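Malyl-CoA lyase/beta-methylmalyl-CoA lyase (Methylobacterium extorquens, PDB 5UGR) is a magnesium-binding enzyme of the HpcH/HpaI aldolase/citrate lyase family, built on a TIM barrel and assembled from six chains. Local coordinates at residues Q54-I59 / M85-V90; L18-S23 / E29-S34; Q122-K127 / K131-E136. One frame throughout, in Å; residues are numbered along the deposited sequence. Where two conformers were deposited one is given.

Interaction 1: residues Q54-I59 / M85-V90; sequences QARKNI and MYRDVV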
# COMPACT_ATOMS: atom_id res chain seq x y z
N GLN A 54 -9.43 -8.71 -40.82
CA GLN A 54 -10.75 -8.79 -41.47
C GLN A 54 -11.89 -8.82 -40.48
O GLN A 54 -12.94 -8.21 -40.69
CB GLN A 54 -10.82 -9.99 -42.42
CG GLN A 54 -12.06 -10.03 -43.28
CD GLN A 54 -12.23 -8.81 -44.18
OE1 GLN A 54 -11.32 -8.43 -44.89
NE2 GLN A 54 -13.41 -8.18 -44.12
N ALA A 55 -11.67 -9.52 -39.34
CA ALA A 55 -12.75 -9.60 -38.37
C ALA A 55 -13.07 -8.21 -37.85
O ALA A 55 -14.22 -7.88 -37.60
CB ALA A 55 -12.32 -10.51 -37.22
N ARG A 56 -12.05 -7.37 -37.74
CA ARG A 56 -12.25 -5.99 -37.29
C ARG A 56 -13.13 -5.23 -38.24
O ARG A 56 -14.11 -4.54 -37.85
CB ARG A 56 -10.89 -5.32 -37.07
CG ARG A 56 -10.96 -4.01 -36.37
CD ARG A 56 -9.62 -3.33 -36.27
NE ARG A 56 -8.57 -4.15 -35.62
CZ ARG A 56 -7.38 -4.51 -36.10
NH1 ARG A 56 -7.02 -4.28 -37.36
NH2 ARG A 56 -6.53 -5.17 -35.33
N LYS A 57 -12.84 -5.40 -39.53
CA LYS A 57 -13.71 -4.79 -40.53
C LYS A 57 -15.14 -5.33 -40.54
O LYS A 57 -16.11 -4.58 -40.62
CB LYS A 57 -13.05 -4.99 -41.91
CG LYS A 57 -11.75 -4.23 -42.10
CD LYS A 57 -11.20 -4.56 -43.50
CE LYS A 57 -9.82 -3.97 -43.66
NZ LYS A 57 -9.14 -4.47 -44.88
N ASN A 58 -15.26 -6.64 -40.38
CA ASN A 58 -16.56 -7.31 -40.30
C ASN A 58 -17.38 -6.76 -39.16
O ASN A 58 -18.60 -6.48 -39.31
CB ASN A 58 -16.44 -8.81 -40.14
CG ASN A 58 -15.79 -9.52 -41.33
OD1 ASN A 58 -15.72 -9.00 -42.46
ND2 ASN A 58 -15.34 -10.74 -41.08
N ILE A 59 -16.71 -6.58 -38.00
CA ILE A 59 -17.44 -6.06 -36.86
C ILE A 59 -17.92 -4.61 -36.99
O ILE A 59 -19.02 -4.24 -36.58
CB ILE A 59 -16.54 -6.26 -35.57
CG1 ILE A 59 -16.56 -7.76 -35.21
CG2 ILE A 59 -17.06 -5.41 -34.40
CD1 ILE A 59 -15.59 -8.18 -34.11
N MET A 85 -4.52 -4.96 -30.50
CA MET A 85 -5.50 -4.32 -29.65
C MET A 85 -5.74 -2.83 -29.96
O MET A 85 -6.89 -2.36 -29.98
CB MET A 85 -5.08 -4.48 -28.18
CG MET A 85 -6.17 -4.04 -27.25
SD MET A 85 -5.57 -3.17 -25.78
CE MET A 85 -5.31 -1.54 -26.52
N TYR A 86 -4.67 -2.07 -30.15
CA TYR A 86 -4.90 -0.62 -30.29
C TYR A 86 -5.75 -0.30 -31.53
O TYR A 86 -6.57 0.60 -31.48
CB TYR A 86 -3.62 0.22 -30.27
CG TYR A 86 -2.76 0.18 -31.51
CD1 TYR A 86 -1.87 -0.87 -31.74
CD2 TYR A 86 -2.81 1.20 -32.44
CE1 TYR A 86 -1.05 -0.90 -32.83
CE2 TYR A 86 -1.99 1.18 -33.55
CZ TYR A 86 -1.12 0.12 -33.75
OH TYR A 86 -0.25 0.14 -34.85
N ARG A 87 -5.58 -1.07 -32.59
CA ARG A 87 -6.42 -0.87 -33.75
C ARG A 87 -7.86 -1.35 -33.58
O ARG A 87 -8.78 -0.73 -34.09
CB ARG A 87 -5.72 -1.46 -34.97
CG ARG A 87 -4.91 -0.34 -35.61
CD ARG A 87 -5.60 0.17 -36.89
NE ARG A 87 -5.03 -0.77 -37.79
CZ ARG A 87 -5.55 -1.23 -38.88
NH1 ARG A 87 -4.82 -2.12 -39.48
NH2 ARG A 87 -6.72 -0.81 -39.36
N ASP A 88 -8.07 -2.38 -32.77
CA ASP A 88 -9.42 -2.79 -32.38
C ASP A 88 -10.19 -1.62 -31.75
O ASP A 88 -11.30 -1.32 -32.12
CB ASP A 88 -9.40 -3.94 -31.39
CG ASP A 88 -8.77 -5.22 -31.91
OD1 ASP A 88 -8.63 -5.44 -33.17
OD2 ASP A 88 -8.41 -6.09 -31.02
N VAL A 89 -9.54 -0.99 -30.76
CA VAL A 89 -10.20 0.07 -30.01
C VAL A 89 -10.37 1.31 -30.88
O VAL A 89 -11.47 1.87 -30.97
CB VAL A 89 -9.44 0.38 -28.71
CG1 VAL A 89 -10.09 1.52 -27.93
CG2 VAL A 89 -9.38 -0.88 -27.81
N VAL A 90 -9.29 1.75 -31.49
CA VAL A 90 -9.34 2.98 -32.32
C VAL A 90 -10.36 2.82 -33.46
O VAL A 90 -11.26 3.63 -33.61
CB VAL A 90 -7.94 3.34 -32.89
CG1 VAL A 90 -8.06 4.43 -33.96
CG2 VAL A 90 -7.04 3.83 -31.76
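R56 of helix 52-65 reaches across to helix 85-95 and holds D88 through its guanidinium group. From CB, which points at the neighbouring helix, CG stands anti to the backbone N (chi1 -169°) and carries the chain outward. CD arrives next to the backbone of the other helix, 3.5 Å from R87 O. The bend at chi3, about CG-CD, turns the guanidinium so that NE and NH2 both face one carboxylate oxygen. NE donates to D88 OD1 at 2.8 Å, in the guanidinium plane and on the anti lone pair of that oxygen. NH2 gives the same OD1 a more bent bond of 3.0 Å from above the carboxylate plane, and also donates weakly to Y84 O. CZ lies under R87 CB, which sits over the centre of one guanidinium face at 3.7 Å. In the modelled conformer of R87, R56 NH1 lies over its guanidinium, 3.7 Å from R87 CZ. R87 has its own salt-bridge partner in D91, and D88 OD2 accepts from N78. D88, and D91 for this R87 conformer, probably offset the like charges, while the side-on, two-nitrogen grip on OD1 restricts rotation of the R56 guanidinium.

Interaction 2: residues L18-S23 / E29-S34; sequences LAVPGS and EKSAAS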
# COMPACT_ATOMS: atom_id res chain seq x y z
N LEU A 18 -23.77 -13.75 -25.09
CA LEU A 18 -23.46 -14.60 -26.25
C LEU A 18 -22.18 -14.13 -26.90
O LEU A 18 -22.04 -12.95 -27.24
CB LEU A 18 -24.61 -14.50 -27.25
CG LEU A 18 -24.44 -15.23 -28.57
CD1 LEU A 18 -24.51 -16.73 -28.33
CD2 LEU A 18 -25.52 -14.82 -29.55
N ALA A 19 -21.26 -15.08 -27.11
CA ALA A 19 -20.02 -14.88 -27.80
C ALA A 19 -20.18 -15.15 -29.28
O ALA A 19 -20.62 -16.24 -29.65
CB ALA A 19 -18.99 -15.83 -27.25
N VAL A 20 -19.77 -14.20 -30.12
CA VAL A 20 -19.92 -14.37 -31.58
C VAL A 20 -18.60 -13.99 -32.26
O VAL A 20 -18.18 -12.85 -32.18
CB VAL A 20 -21.05 -13.52 -32.14
CG1 VAL A 20 -21.27 -13.88 -33.63
CG2 VAL A 20 -22.34 -13.64 -31.36
N PRO A 21 -17.96 -14.92 -32.99
CA PRO A 21 -16.73 -14.57 -33.65
C PRO A 21 -16.88 -13.54 -34.77
O PRO A 21 -17.73 -13.70 -35.65
CB PRO A 21 -16.18 -15.88 -34.18
CG PRO A 21 -16.94 -16.95 -33.52
CD PRO A 21 -18.28 -16.35 -33.14
N GLY A 22 -15.99 -12.53 -34.76
CA GLY A 22 -16.05 -11.50 -35.81
C GLY A 22 -15.69 -11.98 -37.19
O GLY A 22 -15.87 -11.25 -38.21
N SER A 23 -15.07 -13.14 -37.23
CA SER A 23 -14.67 -13.76 -38.48
C SER A 23 -15.84 -14.41 -39.21
O SER A 23 -15.63 -14.89 -40.31
CB SER A 23 -13.55 -14.76 -38.24
OG SER A 23 -13.92 -15.65 -37.21
N GLU A 29 -24.91 -11.99 -38.15
CA GLU A 29 -26.28 -11.66 -38.58
C GLU A 29 -27.35 -12.46 -37.83
O GLU A 29 -28.35 -11.91 -37.37
CB GLU A 29 -26.44 -11.79 -40.11
CG GLU A 29 -27.85 -11.38 -40.59
CD GLU A 29 -27.91 -11.12 -42.08
OE1 GLU A 29 -28.83 -10.34 -42.50
OE2 GLU A 29 -27.06 -11.69 -42.83
N LYS A 30 -27.14 -13.78 -37.74
CA LYS A 30 -28.08 -14.64 -37.05
C LYS A 30 -28.17 -14.20 -35.59
O LYS A 30 -29.25 -14.19 -35.01
CB LYS A 30 -27.60 -16.08 -37.16
CG LYS A 30 -28.48 -17.14 -36.50
CD LYS A 30 -28.05 -18.54 -36.96
CE LYS A 30 -28.67 -19.67 -36.12
NZ LYS A 30 -28.22 -19.71 -34.69
N SER A 31 -27.04 -13.78 -35.00
CA SER A 31 -27.06 -13.40 -33.54
C SER A 31 -27.86 -12.17 -33.23
O SER A 31 -28.40 -12.02 -32.14
CB SER A 31 -25.65 -13.23 -33.00
OG SER A 31 -25.03 -12.02 -33.41
N ALA A 32 -28.02 -11.28 -34.23
CA ALA A 32 -28.72 -10.04 -33.98
C ALA A 32 -30.18 -10.25 -33.66
O ALA A 32 -30.77 -9.43 -32.95
CB ALA A 32 -28.58 -9.09 -35.16
N ALA A 33 -30.76 -11.36 -34.14
CA ALA A 33 -32.15 -11.69 -33.87
C ALA A 33 -32.34 -12.61 -32.65
O ALA A 33 -33.47 -13.04 -32.38
CB ALA A 33 -32.75 -12.34 -35.11
N SER A 34 -31.25 -12.93 -31.94
CA SER A 34 -31.32 -13.86 -30.83
C SER A 34 -31.94 -13.20 -29.60
O SER A 34 -32.18 -12.00 -29.55
CB SER A 34 -29.95 -14.41 -30.48
OG SER A 34 -29.21 -13.45 -29.77
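S31 CB lies against two branched side chains of strand 16-21: V20 CG2 at 3.7 Å and L18 CD2 at 3.8 Å. The contact is van der Waals in character, with no hydrogen bond passing between 18-23 and 29-34. L18 CD2 extends the patch by meeting S34 OG at 3.9 Å, so one methyl bridges both serines. On V20, CG1 is anti to the backbone N (chi1 -173°), which leaves CG2 as the branch that reaches the helix. S31 OG bonds to M28 O, one turn back in the helix. S34 OG donates to S31 O over 2.9 Å, in the carbonyl plane and on a lone pair, and S34 N reaches that same oxygen at 3.0 Å; this double grip draws S34 back onto S31. Further out, L18 and S34 both touch I261 of helix 259-268, and I39 of the adjacent strand packs on V20 and S31. Backbone bonds from L18 and V20 to strand 38-42, and from A19 to A255, set strand 16-21 between the second strand and the last, where the barrel closes. The arrangement belongs to the first beta-alpha-beta unit of a TIM barrel, its helix packed on the strand's outward-facing side chains.

Interaction 3: residues Q122-K127 / K131-E136; sequences QIEQAK and KKIGFE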
# COMPACT_ATOMS: atom_id res chain seq x y z
N GLN A 122 -10.20 9.24 -24.88
CA GLN A 122 -9.68 10.16 -25.90
C GLN A 122 -10.48 10.03 -27.18
O GLN A 122 -10.81 11.05 -27.82
CB GLN A 122 -8.21 9.95 -26.16
CG GLN A 122 -7.38 10.38 -24.95
CD GLN A 122 -5.91 10.18 -25.14
OE1 GLN A 122 -5.46 9.85 -26.26
NE2 GLN A 122 -5.14 10.31 -24.05
N ILE A 123 -10.80 8.82 -27.58
CA ILE A 123 -11.58 8.64 -28.83
C ILE A 123 -12.96 9.21 -28.66
O ILE A 123 -13.50 9.90 -29.57
CB ILE A 123 -11.64 7.16 -29.25
CG1 ILE A 123 -10.23 6.59 -29.48
CG2 ILE A 123 -12.50 6.98 -30.49
CD1 ILE A 123 -10.19 5.07 -29.32
N GLU A 124 -13.58 8.98 -27.50
CA GLU A 124 -14.89 9.54 -27.24
C GLU A 124 -14.87 11.11 -27.24
O GLU A 124 -15.82 11.75 -27.71
CB GLU A 124 -15.48 8.98 -25.91
CG GLU A 124 -15.89 7.53 -25.99
CD GLU A 124 -16.60 7.04 -24.74
OE1 GLU A 124 -16.47 7.63 -23.64
OE2 GLU A 124 -17.34 6.02 -24.91
N GLN A 125 -13.82 11.69 -26.67
CA GLN A 125 -13.61 13.13 -26.71
C GLN A 125 -13.53 13.60 -28.17
O GLN A 125 -14.14 14.61 -28.51
CB GLN A 125 -12.36 13.53 -25.98
CG GLN A 125 -12.44 13.39 -24.46
CD GLN A 125 -11.14 13.74 -23.75
OE1 GLN A 125 -11.08 14.64 -22.83
NE2 GLN A 125 -10.16 13.09 -24.11
N ALA A 126 -12.78 12.89 -29.02
CA ALA A 126 -12.61 13.32 -30.39
C ALA A 126 -13.94 13.24 -31.14
O ALA A 126 -14.22 14.10 -31.99
CB ALA A 126 -11.57 12.44 -31.06
N LYS A 127 -14.75 12.23 -30.83
CA LYS A 127 -15.95 11.98 -31.59
C LYS A 127 -17.17 12.73 -31.03
O LYS A 127 -18.24 12.71 -31.63
CB LYS A 127 -16.29 10.48 -31.73
CG LYS A 127 -15.25 9.65 -32.51
CD LYS A 127 -14.93 10.13 -33.92
CE LYS A 127 -16.12 9.96 -34.80
NZ LYS A 127 -15.67 10.39 -36.16
N LYS A 131 -23.06 9.00 -25.56
CA LYS A 131 -22.99 7.73 -24.84
C LYS A 131 -21.55 7.56 -24.34
O LYS A 131 -20.61 7.86 -25.07
CB LYS A 131 -23.37 6.56 -25.75
CG LYS A 131 -23.33 5.17 -25.08
CD LYS A 131 -23.08 4.03 -26.09
CE LYS A 131 -24.22 3.89 -27.01
NZ LYS A 131 -24.23 2.72 -27.89
N LYS A 132 -21.39 7.04 -23.12
CA LYS A 132 -20.06 6.63 -22.62
C LYS A 132 -20.02 5.10 -22.60
O LYS A 132 -20.88 4.43 -22.00
CB LYS A 132 -19.81 7.21 -21.21
CG LYS A 132 -19.59 8.78 -21.12
CD LYS A 132 -18.88 9.22 -19.81
CE LYS A 132 -17.64 10.18 -19.93
NZ LYS A 132 -16.16 9.65 -19.87
N ILE A 133 -18.97 4.55 -23.20
CA ILE A 133 -18.77 3.09 -23.21
C ILE A 133 -18.50 2.58 -21.79
O ILE A 133 -17.78 3.21 -21.00
CB ILE A 133 -17.60 2.75 -24.16
CG1 ILE A 133 -18.10 2.79 -25.61
CG2 ILE A 133 -16.88 1.44 -23.82
CD1 ILE A 133 -16.95 2.83 -26.62
N GLY A 134 -19.06 1.41 -21.47
CA GLY A 134 -18.75 0.71 -20.22
C GLY A 134 -17.75 -0.39 -20.47
O GLY A 134 -17.62 -0.87 -21.58
N PHE A 135 -17.15 -0.88 -19.39
CA PHE A 135 -16.20 -1.96 -19.46
C PHE A 135 -16.70 -3.22 -18.73
O PHE A 135 -17.31 -3.16 -17.61
CB PHE A 135 -14.85 -1.61 -18.85
CG PHE A 135 -14.05 -0.54 -19.57
CD1 PHE A 135 -14.24 -0.23 -20.92
CD2 PHE A 135 -13.00 0.06 -18.93
CE1 PHE A 135 -13.43 0.68 -21.56
CE2 PHE A 135 -12.18 0.97 -19.59
CZ PHE A 135 -12.41 1.29 -20.92
N GLU A 136 -16.37 -4.36 -19.30
CA GLU A 136 -16.42 -5.65 -18.62
C GLU A 136 -14.98 -6.17 -18.66
O GLU A 136 -14.27 -6.00 -19.64
CB GLU A 136 -17.35 -6.64 -19.34
CG GLU A 136 -17.45 -8.02 -18.72
CD GLU A 136 -18.47 -8.90 -19.52
OE1 GLU A 136 -19.62 -8.40 -19.72
OE2 GLU A 136 -18.06 -10.04 -19.94
O HOH W 1 -15.96 9.97 -22.46
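E124 of helix 110-127 takes the backbone N-H of I133 just before strand 134-139, within the beta-alpha-beta unit of a TIM barrel that runs from strand 101-104 to strand 134-139. The direct hydrogen bond joins I133 N to E124 OE2 at 2.8 Å, nearly straight at 163° and on the syn lone pair of the oxygen. The glutamate is extended beyond CG (chi2 -174°), a shape that carries its carboxylate across to the connecting backbone. Electrostatic contacts gather on the other oxygen. E124 OE1 forms a salt bridge with R157, which also bonds to I133 O, so glutamate and arginine together fix both polar backbone atoms of I133. K132 NZ stands 4.3 Å from E124 OE1, too far for a salt bridge. Since two cations flank it, the carboxylate probably stays ionised. Van der Waals contact completes it: I133 CB and CG1 each lie 3.4 Å from E124 OE2, and the same isoleucine makes nonpolar contacts with V93 of helix 85-95 and I102 of strand 101-104. K131 directs its ammonium group elsewhere, to D100. A single water spans the gap between the charges, donating to E124 OE1 at 2.7 Å and accepting from K132 NZ at 2.6 Å.

How the interactions relate
From the N terminus, interaction 2 comes first, closing the short turn from strand 16-21 through helix 25-32. Interaction 1 follows, closing a loop that runs from helix 52-65 through strand 72-76 to helix 85-95, and interaction 3 closes the tight connection from helix 110-127 into strand 134-139. The three loops lie in series along the chain, neither nesting nor crossing. Side by side on the barrel they nevertheless adjoin: N58 ND2 probably bonds to G22 O, tying interaction 1 to interaction 2, while I123 packs on V89 and V90 to join interaction 3. Interactions 2 and 3 do not touch but share the barrel sheet; 1 and 3 both meet the second subunit.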